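Local coordinates for Di-haem cytochrome c peroxidase family protein (Burkholderia thailandensis E264, PDB 6NX0) that carries two c-type hemes, forms an atypically stable bis-Fe(IV) state and probably acts as a peroxidase coupled to electron transfer, at residues I327-N332 / V394-T399; L114-G119 / M212-A217; S162-R167 / M265-S270. All blocks are in the same frame, centred on the assembly; numbering follows the deposited sequence.

Contact 1. Residues I327-N332 / V394-T399; sequences IAVPRN and VAFYNT. With HEC (heme c), chain C.
Phe396 and Tyr397, neighbours on helix 390-399, share the work of this contact: one ring packs against the backbone of 327-332 while the other reaches the heme. The tight part surrounds Tyr397. Its OH lies 2.0 Å from the heme FE, and the CD1 methyl of Ile327 comes to 3.2 Å from that same OH. Heme C4B lies over one face of the Tyr397 ring, toward its rim, so the phenol leans over the porphyrin. The Ile327 methyl gets there because CG1 sits between the backbone N and the carbonyl carbon (chi1 69°) and the chain then runs on extended.

Phe396 carries the widest packing. The O atoms of Ile327 and Ala328 meet its ring edge, Ile327 O at 3.5 Å from CZ, and Val329 and Pro330 lean on the ring obliquely. No hydrogen bond joins the two segments; Ala328 O is instead taken by the hydroxyl of Tyr408. The loose end lies beyond Pro330: Arg331 and Asn332 do not meet 394-399, Arg331 pairing with Asp416, and Thr399 at the helix end is partly exposed.

His305 is the second axial ligand, making this a six-coordinate His/Tyr heme. A tyrosine oxygen is a hard donor, and such ligation would be expected to favour higher oxidation states of iron, consistent with the atypically stable bis-Fe(IV) state.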
loop_
_atom_site.group_PDB
_atom_site.type_symbol
_atom_site.label_atom_id
_atom_site.label_comp_id
_atom_site.label_asym_id
_atom_site.label_seq_id
_atom_site.Cartn_x
_atom_site.Cartn_y
_atom_site.Cartn_z
ATOM N N ILE A 327 1.228 11.870 -8.254
ATOM C CA ILE A 327 2.583 12.060 -8.787
ATOM C C ILE A 327 2.731 11.552 -10.221
ATOM O O ILE A 327 3.791 11.779 -10.836
ATOM C CB ILE A 327 3.663 11.440 -7.870
ATOM C CG1 ILE A 327 3.628 9.903 -7.855
ATOM C CG2 ILE A 327 3.532 11.979 -6.441
ATOM C CD1 ILE A 327 4.854 9.266 -7.176
ATOM N N ALA A 328 1.700 10.892 -10.778
ATOM C CA ALA A 328 1.634 10.573 -12.207
ATOM C C ALA A 328 2.819 9.719 -12.678
ATOM O O ALA A 328 3.516 10.049 -13.637
ATOM C CB ALA A 328 1.537 11.858 -13.034
ATOM N N VAL A 329 3.020 8.580 -12.030
ATOM C CA VAL A 329 4.063 7.677 -12.527
ATOM C C VAL A 329 3.732 7.200 -13.943
ATOM O O VAL A 329 2.564 7.231 -14.379
ATOM C CB VAL A 329 4.306 6.483 -11.586
ATOM C CG1 VAL A 329 4.657 6.950 -10.197
ATOM C CG2 VAL A 329 3.124 5.536 -11.593
ATOM N N PRO A 330 4.736 6.772 -14.708
ATOM C CA PRO A 330 4.500 6.404 -16.108
ATOM C C PRO A 330 3.544 5.233 -16.259
ATOM O O PRO A 330 3.445 4.357 -15.397
ATOM C CB PRO A 330 5.894 6.035 -16.621
ATOM C CG PRO A 330 6.835 6.772 -15.693
ATOM C CD PRO A 330 6.161 6.724 -14.359
ATOM N N ARG A 331 2.852 5.226 -17.399
ATOM C CA ARG A 331 1.963 4.125 -17.737
ATOM C C ARG A 331 2.737 2.818 -17.857
ATOM O O ARG A 331 3.808 2.752 -18.476
ATOM C CB ARG A 331 1.258 4.436 -19.053
ATOM C CG ARG A 331 0.133 3.455 -19.440
ATOM C CD ARG A 331 -0.554 4.030 -20.657
ATOM N NE ARG A 331 -1.698 3.297 -21.198
ATOM C CZ ARG A 331 -2.957 3.476 -20.817
ATOM N NH1 ARG A 331 -3.249 4.303 -19.808
ATOM N NH2 ARG A 331 -3.941 2.822 -21.435
ATOM N N ASN A 332 2.175 1.762 -17.278
ATOM C CA ASN A 332 2.702 0.414 -17.463
ATOM C C ASN A 332 2.002 -0.163 -18.682
ATOM O O ASN A 332 0.851 -0.601 -18.598
ATOM C CB ASN A 332 2.472 -0.450 -16.229
ATOM C CG ASN A 332 3.033 -1.846 -16.404
ATOM O OD1 ASN A 332 3.324 -2.260 -17.521
ATOM N ND2 ASN A 332 3.194 -2.569 -15.317
ATOM N N VAL A 394 13.109 6.192 -7.227
ATOM C CA VAL A 394 13.610 7.411 -6.598
ATOM C C VAL A 394 14.006 8.441 -7.656
ATOM O O VAL A 394 13.681 9.635 -7.547
ATOM C CB VAL A 394 14.791 7.060 -5.675
ATOM C CG1 VAL A 394 15.444 8.326 -5.102
ATOM C CG2 VAL A 394 14.357 6.124 -4.558
ATOM N N ALA A 395 14.725 8.003 -8.697
ATOM C CA ALA A 395 15.178 8.913 -9.746
ATOM C C ALA A 395 14.009 9.588 -10.461
ATOM O O ALA A 395 14.133 10.724 -10.921
ATOM C CB ALA A 395 16.043 8.148 -10.751
ATOM N N PHE A 396 12.862 8.914 -10.535
ATOM C CA PHE A 396 11.678 9.492 -11.164
ATOM C C PHE A 396 11.347 10.856 -10.565
ATOM O O PHE A 396 11.010 11.794 -11.287
ATOM C CB PHE A 396 10.502 8.517 -10.998
ATOM C CG PHE A 396 9.152 9.103 -11.318
ATOM C CD1 PHE A 396 8.749 9.262 -12.634
ATOM C CD2 PHE A 396 8.293 9.507 -10.292
ATOM C CE1 PHE A 396 7.510 9.804 -12.923
ATOM C CE2 PHE A 396 7.056 10.057 -10.606
ATOM C CZ PHE A 396 6.684 10.194 -11.896
ATOM N N TYR A 397 11.416 10.975 -9.243
ATOM C CA TYR A 397 11.099 12.247 -8.598
ATOM C C TYR A 397 12.026 13.350 -9.056
ATOM O O TYR A 397 11.602 14.504 -9.182
ATOM C CB TYR A 397 11.183 12.123 -7.090
ATOM C CG TYR A 397 10.072 11.310 -6.499
ATOM C CD1 TYR A 397 8.844 11.895 -6.214
ATOM C CD2 TYR A 397 10.248 9.965 -6.211
ATOM C CE1 TYR A 397 7.824 11.153 -5.658
ATOM C CE2 TYR A 397 9.234 9.217 -5.646
ATOM C CZ TYR A 397 8.026 9.817 -5.384
ATOM O OH TYR A 397 7.013 9.111 -4.825
ATOM N N ASN A 398 13.284 13.016 -9.314
ATOM C CA ASN A 398 14.255 14.059 -9.603
ATOM C C ASN A 398 14.087 14.658 -10.997
ATOM O O ASN A 398 14.335 15.858 -11.181
ATOM C CB ASN A 398 15.666 13.502 -9.438
ATOM C CG ASN A 398 16.705 14.581 -9.315
ATOM O OD1 ASN A 398 16.460 15.636 -8.723
ATOM N ND2 ASN A 398 17.895 14.318 -9.873
ATOM N N THR A 399 13.716 13.862 -12.012
ATOM C CA THR A 399 13.678 14.393 -13.370
ATOM C C THR A 399 12.342 14.180 -14.088
ATOM O O THR A 399 12.267 14.403 -15.297
ATOM C CB THR A 399 14.839 13.848 -14.222
ATOM O OG1 THR A 399 14.811 12.417 -14.329
ATOM C CG2 THR A 399 16.182 14.289 -13.639
HETATM FE FE HEC C . 6.912 8.875 -2.875
HETATM C CHA HEC C . 5.394 6.018 -4.009
HETATM C CHB HEC C . 9.906 7.209 -2.655
HETATM C CHC HEC C . 8.561 11.843 -2.386
HETATM C CHD HEC C . 3.913 10.495 -2.714
HETATM N NA HEC C . 7.515 6.966 -3.204
HETATM C C1A HEC C . 6.700 5.933 -3.629
HETATM C C2A HEC C . 7.546 4.787 -3.839
HETATM C C3A HEC C . 8.762 5.088 -3.369
HETATM C C4A HEC C . 8.773 6.471 -2.964
HETATM C CMA HEC C . 10.023 4.231 -3.447
HETATM C CAA HEC C . 7.050 3.389 -4.274
HETATM C CBA HEC C . 6.655 2.547 -3.073
HETATM C CGA HEC C . 6.040 1.207 -3.398
HETATM O O1A HEC C . 5.553 0.576 -2.411
HETATM O O2A HEC C . 5.767 0.893 -4.590
HETATM N NB HEC C . 8.825 9.429 -2.553
HETATM C C1B HEC C . 9.914 8.560 -2.442
HETATM C C2B HEC C . 11.103 9.353 -2.192
HETATM C C3B HEC C . 10.765 10.641 -2.183
HETATM C C4B HEC C . 9.321 10.703 -2.362
HETATM C CMB HEC C . 12.504 8.744 -1.927
HETATM C CAB HEC C . 11.677 11.890 -2.082
HETATM C CBB HEC C . 12.690 11.915 -3.250
HETATM N NC HEC C . 6.348 10.781 -2.527
HETATM C C1C HEC C . 7.194 11.869 -2.422
HETATM C C2C HEC C . 6.375 13.042 -2.285
HETATM C C3C HEC C . 5.090 12.664 -2.276
HETATM C C4C HEC C . 5.042 11.234 -2.467
HETATM C CMC HEC C . 6.994 14.441 -2.076
HETATM C CAC HEC C . 3.872 13.526 -1.904
HETATM C CBC HEC C . 3.743 14.656 -2.947
HETATM N ND HEC C . 5.007 8.324 -3.236
HETATM C C1D HEC C . 3.910 9.184 -3.118
HETATM C C2D HEC C . 2.769 8.526 -3.683
HETATM C C3D HEC C . 3.224 7.204 -4.164
HETATM C C4D HEC C . 4.615 7.117 -3.809
HETATM C CMD HEC C . 1.344 9.061 -3.796
HETATM C CAD HEC C . 2.378 6.145 -4.883
HETATM C CBD HEC C . 2.365 6.481 -6.361
HETATM C CGD HEC C . 1.887 5.311 -7.183
HETATM O O1D HEC C . 1.771 4.190 -6.629
HETATM O O2D HEC C . 1.796 5.476 -8.434
#

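Contact 2. Residues L114-G119 / M212-A217. With HEC (heme c), chain B; NO3 (nitrate ion), chain H.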
loop_
_atom_site.group_PDB
_atom_site.type_symbol
_atom_site.label_atom_id
_atom_site.label_comp_id
_atom_site.label_asym_id
_atom_site.label_seq_id
_atom_site.Cartn_x
_atom_site.Cartn_y
_atom_site.Cartn_z
ATOM N N LEU A 114 -9.103 -21.437 -0.881
ATOM C CA LEU A 114 -9.960 -20.269 -0.991
ATOM C C LEU A 114 -9.840 -19.565 -2.339
ATOM O O LEU A 114 -10.097 -18.355 -2.433
ATOM C CB LEU A 114 -9.648 -19.297 0.145
ATOM C CG LEU A 114 -9.792 -19.888 1.559
ATOM C CD1 LEU A 114 -9.658 -18.792 2.610
ATOM C CD2 LEU A 114 -11.107 -20.641 1.712
ATOM N N SER A 115 -9.395 -20.271 -3.363
ATOM C CA SER A 115 -9.365 -19.752 -4.716
ATOM C C SER A 115 -10.053 -20.728 -5.661
ATOM O O SER A 115 -10.309 -21.895 -5.332
ATOM C CB SER A 115 -7.932 -19.518 -5.176
ATOM O OG SER A 115 -7.177 -20.723 -5.167
ATOM N N GLU A 116 -10.332 -20.235 -6.863
ATOM C CA GLU A 116 -10.827 -21.061 -7.957
ATOM C C GLU A 116 -9.996 -20.779 -9.197
ATOM O O GLU A 116 -10.007 -19.641 -9.686
ATOM C CB GLU A 116 -12.295 -20.755 -8.240
ATOM C CG GLU A 116 -13.242 -21.171 -7.130
ATOM C CD GLU A 116 -13.274 -22.679 -6.917
ATOM O OE1 GLU A 116 -12.957 -23.445 -7.863
ATOM O OE2 GLU A 116 -13.615 -23.097 -5.796
ATOM N N PRO A 117 -9.289 -21.765 -9.758
ATOM C CA PRO A 117 -9.082 -23.110 -9.226
ATOM C C PRO A 117 -8.336 -23.049 -7.913
ATOM O O PRO A 117 -7.685 -22.033 -7.608
ATOM C CB PRO A 117 -8.247 -23.808 -10.313
ATOM C CG PRO A 117 -8.327 -22.944 -11.510
ATOM C CD PRO A 117 -8.634 -21.566 -11.061
ATOM N N ARG A 118 -8.406 -24.123 -7.128
ATOM C CA ARG A 118 -7.703 -24.181 -5.854
ATOM C C ARG A 118 -6.201 -24.022 -6.059
ATOM O O ARG A 118 -5.651 -24.322 -7.131
ATOM C CB ARG A 118 -7.992 -25.517 -5.154
ATOM N N GLY A 119 -5.526 -23.557 -5.002
ATOM C CA GLY A 119 -4.085 -23.468 -5.004
ATOM C C GLY A 119 -3.511 -22.114 -4.656
ATOM O O GLY A 119 -2.309 -21.993 -4.415
ATOM N N MET A 212 -8.476 -14.170 -6.655
ATOM C CA MET A 212 -8.781 -15.518 -6.184
ATOM C C MET A 212 -9.991 -16.138 -6.872
ATOM O O MET A 212 -10.124 -17.359 -6.838
ATOM C CB MET A 212 -8.981 -15.508 -4.674
ATOM C CG MET A 212 -7.791 -14.882 -3.941
ATOM S SD MET A 212 -7.903 -14.763 -2.160
ATOM C CE MET A 212 -7.488 -16.441 -1.664
ATOM N N ASN A 213 -10.874 -15.335 -7.476
ATOM C CA ASN A 213 -11.889 -15.825 -8.423
ATOM C C ASN A 213 -12.919 -16.775 -7.806
ATOM O O ASN A 213 -13.449 -17.670 -8.477
ATOM C CB ASN A 213 -11.201 -16.504 -9.602
ATOM C CG ASN A 213 -12.146 -16.860 -10.705
ATOM O OD1 ASN A 213 -13.046 -16.104 -11.052
ATOM N ND2 ASN A 213 -11.926 -18.037 -11.283
ATOM N N ASN A 214 -13.280 -16.588 -6.549
ATOM C CA ASN A 214 -14.491 -17.257 -6.081
ATOM C C ASN A 214 -15.706 -16.623 -6.745
ATOM O O ASN A 214 -15.760 -15.411 -6.970
ATOM C CB ASN A 214 -14.594 -17.194 -4.563
ATOM C CG ASN A 214 -13.460 -17.929 -3.881
ATOM O OD1 ASN A 214 -13.380 -19.153 -3.934
ATOM N ND2 ASN A 214 -12.551 -17.189 -3.293
ATOM N N ALA A 215 -16.699 -17.453 -7.077
ATOM C CA ALA A 215 -17.783 -16.987 -7.931
ATOM C C ALA A 215 -18.710 -16.019 -7.206
ATOM O O ALA A 215 -19.254 -15.089 -7.815
ATOM C CB ALA A 215 -18.568 -18.198 -8.447
ATOM N N SER A 216 -18.905 -16.221 -5.911
ATOM C CA SER A 216 -19.845 -15.464 -5.115
ATOM C C SER A 216 -19.615 -15.836 -3.666
ATOM O O SER A 216 -18.997 -16.862 -3.368
ATOM C CB SER A 216 -21.289 -15.790 -5.482
ATOM O OG SER A 216 -21.581 -17.119 -5.072
ATOM N N ALA A 217 -20.140 -15.005 -2.772
ATOM C CA ALA A 217 -20.111 -15.356 -1.354
ATOM C C ALA A 217 -20.856 -16.656 -1.088
ATOM O O ALA A 217 -20.442 -17.448 -0.231
ATOM C CB ALA A 217 -20.701 -14.227 -0.515
HETATM FE FE HEC B . -4.100 -8.606 -1.135
HETATM C CHA HEC B . -4.015 -5.142 -1.190
HETATM C CHB HEC B . -5.022 -8.517 2.131
HETATM C CHC HEC B . -5.123 -11.884 -1.312
HETATM C CHD HEC B . -3.331 -8.710 -4.491
HETATM N NA HEC B . -4.359 -7.119 0.224
HETATM C C1A HEC B . -4.310 -5.758 -0.002
HETATM C C2A HEC B . -4.560 -5.081 1.240
HETATM C C3A HEC B . -4.729 -6.023 2.179
HETATM C C4A HEC B . -4.704 -7.315 1.544
HETATM C CMA HEC B . -5.115 -5.802 3.637
HETATM C CAA HEC B . -4.618 -3.552 1.419
HETATM C CBA HEC B . -3.273 -3.026 1.888
HETATM C CGA HEC B . -3.203 -1.522 1.935
HETATM O O1A HEC B . -2.171 -1.034 2.482
HETATM O O2A HEC B . -4.076 -0.840 1.316
HETATM N NB HEC B . -4.937 -9.949 0.134
HETATM C C1B HEC B . -5.262 -9.689 1.459
HETATM C C2B HEC B . -5.837 -10.883 2.017
HETATM C C3B HEC B . -5.967 -11.791 1.043
HETATM C C4B HEC B . -5.366 -11.228 -0.143
HETATM C CMB HEC B . -6.287 -11.011 3.475
HETATM C CAB HEC B . -6.501 -13.235 1.130
HETATM C CBB HEC B . -8.020 -13.207 1.428
HETATM N NC HEC B . -4.184 -10.016 -2.603
HETATM C C1C HEC B . -4.598 -11.332 -2.440
HETATM C C2C HEC B . -4.192 -12.049 -3.627
HETATM C C3C HEC B . -3.661 -11.201 -4.512
HETATM C C4C HEC B . -3.678 -9.892 -3.890
HETATM C CMC HEC B . -4.263 -13.579 -3.768
HETATM C CAC HEC B . -2.802 -11.556 -5.738
HETATM C CBC HEC B . -3.639 -12.200 -6.851
HETATM N ND HEC B . -3.693 -7.199 -2.541
HETATM C C1D HEC B . -3.372 -7.481 -3.883
HETATM C C2D HEC B . -3.242 -6.229 -4.584
HETATM C C3D HEC B . -3.516 -5.149 -3.599
HETATM C C4D HEC B . -3.781 -5.812 -2.351
HETATM C CMD HEC B . -3.006 -6.067 -6.073
HETATM C CAD HEC B . -3.546 -3.633 -3.867
HETATM C CBD HEC B . -4.814 -3.358 -4.643
HETATM C CGD HEC B . -5.203 -1.890 -4.659
HETATM O O1D HEC B . -4.461 -1.069 -4.077
HETATM O O2D HEC B . -6.224 -1.595 -5.343
HETATM N N NO3 H . -16.260 -20.794 -5.216
HETATM O O1 NO3 H . -16.225 -19.964 -4.290
HETATM O O2 NO3 H . -16.486 -20.421 -6.434
HETATM O O3 NO3 H . -16.112 -22.010 -4.893
HETATM O O HOH W 1 -6.114 -8.091 -1.821
#
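Asn213 and Asn214 turn their amides in different directions and each gives its NH2 to a carbonyl of 114-119, with one backbone bond between them. Asn214 ND2 donates to Leu114 O at 2.8 Å; this oxygen lies near the Asn214 amide plane, but the donor stands 53° out of the carbonyl plane. Asn213 ND2 reaches Glu116 O at 3.0 Å, again from above the carbonyl. Its CG is anti to the backbone N (chi1 -172°), which carries the amide alongside Glu116, whereas Asn214 has CG beside its N and points back to Leu114. In the central bond Glu116 N donates to Met212 O at 2.9 Å.

Met212 lies on the heme side. Its chain, extended at chi2, carries SD to the vinyl-derived carbons CAB and CBB of the heme, and the bend at chi3 (79°) swings CE back to 3.3 Å from Leu114 O. Met212 CG is 3.8 Å from the heme methyl CMC. On another flank the chain of Glu116, bent at chi2, carries its carboxylate past Asn214 to Lys223, which also binds Asn214 OD1. A nitrate, probably from the crystallisation liquor, lies beside this group, and its O2 accepts from Ala215 N at 3.0 Å.

Neither segment has regular secondary structure before Ala217, so the three bonds staple two irregular loops together, and a cis peptide precedes Pro117 where 114-119 turns away. The site is the thioether edge of a c-type heme: 114-119 runs just ahead of the Cys122, Cys125 and His126 heme-attachment motif, and Met212 belongs to the pocket.

Contact 3. Residues S162-R167 / M265-S270. With HEC (heme c), chain B.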
loop_
_atom_site.group_PDB
_atom_site.type_symbol
_atom_site.label_atom_id
_atom_site.label_comp_id
_atom_site.label_asym_id
_atom_site.label_seq_id
_atom_site.Cartn_x
_atom_site.Cartn_y
_atom_site.Cartn_z
ATOM N N SER A 162 3.301 -4.703 0.590
ATOM C CA SER A 162 3.541 -5.365 1.858
ATOM C C SER A 162 2.384 -5.130 2.826
ATOM O O SER A 162 1.853 -4.022 2.939
ATOM C CB SER A 162 4.840 -4.824 2.457
ATOM O OG SER A 162 5.013 -5.184 3.822
ATOM N N LEU A 163 2.001 -6.177 3.551
ATOM C CA LEU A 163 1.006 -6.030 4.612
ATOM C C LEU A 163 1.595 -5.811 5.993
ATOM O O LEU A 163 0.832 -5.573 6.930
ATOM C CB LEU A 163 0.081 -7.244 4.658
ATOM C CG LEU A 163 -0.618 -7.594 3.347
ATOM C CD1 LEU A 163 -1.599 -8.755 3.543
ATOM C CD2 LEU A 163 -1.338 -6.402 2.780
ATOM N N LEU A 164 2.912 -5.851 6.165
ATOM C CA LEU A 164 3.428 -5.413 7.453
ATOM C C LEU A 164 3.060 -3.950 7.648
ATOM O O LEU A 164 3.040 -3.160 6.692
ATOM C CB LEU A 164 4.941 -5.620 7.548
ATOM C CG LEU A 164 5.422 -7.080 7.516
ATOM C CD1 LEU A 164 6.926 -7.084 7.632
ATOM C CD2 LEU A 164 4.796 -7.937 8.603
ATOM N N TYR A 165 2.741 -3.590 8.894
ATOM C CA TYR A 165 2.372 -2.230 9.313
ATOM C C TYR A 165 0.987 -1.808 8.803
ATOM O O TYR A 165 0.584 -0.650 8.996
ATOM C CB TYR A 165 3.447 -1.199 8.916
ATOM C CG TYR A 165 4.798 -1.669 9.374
ATOM C CD1 TYR A 165 5.164 -1.605 10.710
ATOM C CD2 TYR A 165 5.672 -2.259 8.486
ATOM C CE1 TYR A 165 6.387 -2.096 11.142
ATOM C CE2 TYR A 165 6.908 -2.753 8.909
ATOM C CZ TYR A 165 7.244 -2.672 10.241
ATOM O OH TYR A 165 8.452 -3.159 10.716
ATOM N N VAL A 166 0.249 -2.706 8.145
ATOM C CA VAL A 166 -1.058 -2.333 7.619
ATOM C C VAL A 166 -2.040 -1.994 8.732
ATOM O O VAL A 166 -3.022 -1.291 8.486
ATOM C CB VAL A 166 -1.601 -3.469 6.710
ATOM C CG1 VAL A 166 -2.110 -4.664 7.528
ATOM C CG2 VAL A 166 -2.705 -2.947 5.751
ATOM N N ARG A 167 -1.806 -2.467 9.959
ATOM C CA ARG A 167 -2.700 -2.158 11.068
ATOM C C ARG A 167 -2.743 -0.671 11.392
ATOM O O ARG A 167 -3.669 -0.224 12.087
ATOM C CB ARG A 167 -2.294 -2.963 12.307
ATOM C CG ARG A 167 -1.004 -2.518 12.981
ATOM C CD ARG A 167 -0.715 -3.419 14.191
ATOM N NE ARG A 167 0.399 -2.935 14.987
ATOM C CZ ARG A 167 0.807 -3.495 16.122
ATOM N NH1 ARG A 167 0.183 -4.564 16.572
ATOM N NH2 ARG A 167 1.839 -2.988 16.810
ATOM N N MET A 265 2.895 -8.666 12.967
ATOM C CA MET A 265 2.705 -8.010 11.680
ATOM C C MET A 265 3.144 -6.546 11.697
ATOM O O MET A 265 2.852 -5.813 10.742
ATOM C CB MET A 265 1.234 -8.157 11.254
ATOM C CG MET A 265 0.812 -9.621 11.049
ATOM S SD MET A 265 1.864 -10.507 9.868
ATOM C CE MET A 265 1.121 -9.977 8.347
ATOM N N ALA A 266 3.871 -6.132 12.744
ATOM C CA ALA A 266 4.490 -4.803 12.831
ATOM C C ALA A 266 5.787 -4.936 13.631
ATOM O O ALA A 266 5.882 -4.495 14.786
ATOM C CB ALA A 266 3.524 -3.801 13.472
ATOM N N PRO A 267 6.828 -5.529 13.026
ATOM C CA PRO A 267 8.015 -5.918 13.815
ATOM C C PRO A 267 8.919 -4.770 14.237
ATOM O O PRO A 267 9.533 -4.855 15.314
ATOM C CB PRO A 267 8.763 -6.883 12.881
ATOM C CG PRO A 267 7.784 -7.264 11.787
ATOM C CD PRO A 267 6.847 -6.108 11.666
ATOM N N PHE A 268 9.081 -3.729 13.414
ATOM C CA PHE A 268 10.003 -2.627 13.709
ATOM C C PHE A 268 11.400 -3.155 14.052
ATOM O O PHE A 268 11.963 -2.861 15.109
ATOM C CB PHE A 268 9.452 -1.750 14.842
ATOM C CG PHE A 268 8.171 -1.032 14.493
ATOM C CD1 PHE A 268 8.172 0.055 13.626
ATOM C CD2 PHE A 268 6.969 -1.429 15.056
ATOM C CE1 PHE A 268 6.999 0.715 13.312
ATOM C CE2 PHE A 268 5.793 -0.769 14.742
ATOM C CZ PHE A 268 5.823 0.312 13.872
ATOM N N SER A 269 11.954 -3.944 13.124
ATOM C CA SER A 269 13.221 -4.638 13.348
ATOM C C SER A 269 14.289 -4.224 12.341
ATOM O O SER A 269 15.266 -4.953 12.158
ATOM C CB SER A 269 13.018 -6.149 13.299
ATOM O OG SER A 269 12.701 -6.577 11.986
ATOM N N SER A 270 14.154 -3.059 11.724
ATOM C CA SER A 270 15.096 -2.634 10.703
ATOM C C SER A 270 16.299 -1.945 11.338
ATOM O O SER A 270 16.291 -1.590 12.520
ATOM C CB SER A 270 14.428 -1.693 9.710
ATOM O OG SER A 270 14.167 -0.434 10.311
HETATM FE FE HEC B . -4.100 -8.606 -1.135
HETATM C CHA HEC B . -4.015 -5.142 -1.190
HETATM C CHB HEC B . -5.022 -8.517 2.131
HETATM C CHC HEC B . -5.123 -11.884 -1.312
HETATM C CHD HEC B . -3.331 -8.710 -4.491
HETATM N NA HEC B . -4.359 -7.119 0.224
HETATM C C1A HEC B . -4.310 -5.758 -0.002
HETATM C C2A HEC B . -4.560 -5.081 1.240
HETATM C C3A HEC B . -4.729 -6.023 2.179
HETATM C C4A HEC B . -4.704 -7.315 1.544
HETATM C CMA HEC B . -5.115 -5.802 3.637
HETATM C CAA HEC B . -4.618 -3.552 1.419
HETATM C CBA HEC B . -3.273 -3.026 1.888
HETATM C CGA HEC B . -3.203 -1.522 1.935
HETATM O O1A HEC B . -2.171 -1.034 2.482
HETATM O O2A HEC B . -4.076 -0.840 1.316
HETATM N NB HEC B . -4.937 -9.949 0.134
HETATM C C1B HEC B . -5.262 -9.689 1.459
HETATM C C2B HEC B . -5.837 -10.883 2.017
HETATM C C3B HEC B . -5.967 -11.791 1.043
HETATM C C4B HEC B . -5.366 -11.228 -0.143
HETATM C CMB HEC B . -6.287 -11.011 3.475
HETATM C CAB HEC B . -6.501 -13.235 1.130
HETATM C CBB HEC B . -8.020 -13.207 1.428
HETATM N NC HEC B . -4.184 -10.016 -2.603
HETATM C C1C HEC B . -4.598 -11.332 -2.440
HETATM C C2C HEC B . -4.192 -12.049 -3.627
HETATM C C3C HEC B . -3.661 -11.201 -4.512
HETATM C C4C HEC B . -3.678 -9.892 -3.890
HETATM C CMC HEC B . -4.263 -13.579 -3.768
HETATM C CAC HEC B . -2.802 -11.556 -5.738
HETATM C CBC HEC B . -3.639 -12.200 -6.851
HETATM N ND HEC B . -3.693 -7.199 -2.541
HETATM C C1D HEC B . -3.372 -7.481 -3.883
HETATM C C2D HEC B . -3.242 -6.229 -4.584
HETATM C C3D HEC B . -3.516 -5.149 -3.599
HETATM C C4D HEC B . -3.781 -5.812 -2.351
HETATM C CMD HEC B . -3.006 -6.067 -6.073
HETATM C CAD HEC B . -3.546 -3.633 -3.867
HETATM C CBD HEC B . -4.814 -3.358 -4.643
HETATM C CGD HEC B . -5.203 -1.890 -4.659
HETATM O O1D HEC B . -4.461 -1.069 -4.077
HETATM O O2D HEC B . -6.224 -1.595 -5.343
HETATM O O HOH W 2 0.024 -4.681 10.708
HETATM O O HOH W 1 -6.114 -8.091 -1.821
#
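Tyr165, with phi and psi of 71° and 5°, holds a left-handed backbone conformation in the type II turn Leu163-Val166, and both its ends are bonded to 265-270. Its N donates to Met265 O at 2.9 Å. At the far end, Phe268 N, lying in the plane of the phenol ring, donates to Tyr165 OH at 2.8 Å, and Asp459 is a second partner of that hydroxyl.

The rings meet edge to face. Tyr165 CE1 stands 3.5 Å above the Phe268 plane, over its centre, with the planes at 61°. Pro267 CD packs by the phenol oxygen, and Ala266 CB lies over one face of the Arg167 guanidinium, 3.6 Å from NE. Arg167 NH1 forms a salt bridge with Asp263. A water receives a bond from Arg167 N and gives one to Met265 O, so this carbonyl takes two bonds.

On the turn's other side Leu163 CD2 rests 3.5 Å from heme C3A and touches the axial ligand His126, while Val166 lies by a propionate. An ST turn, closed by a hydrogen bond from Leu164 N to Ser162 OG, begins the segment. Together these form a hydrogen-bonded turn that lines the His126 side of the heme and ties the pocket wall to the loop ahead of helix 271-276.

From the N terminus, the loop after helix 99-109 supplies 114-119, and 162-167 follows beyond the heme-attachment motif. Pairing with 212-217 then closes contact 2 over 92 residues, and 265-270 closes contact 3 over 97. Because their segments alternate, contacts 2 and 3 cross, joining loops at two places around the same heme within the di-heme peroxidase region; their nearest atoms are about 10 Å apart. Contact 1 comes afterwards in series, closing a 61-residue loop onto helix 390-399 at the second heme. It lies across the chain's centre from contact 3, with centres about 26 Å apart, and both its segments belong to the later cytochrome c region.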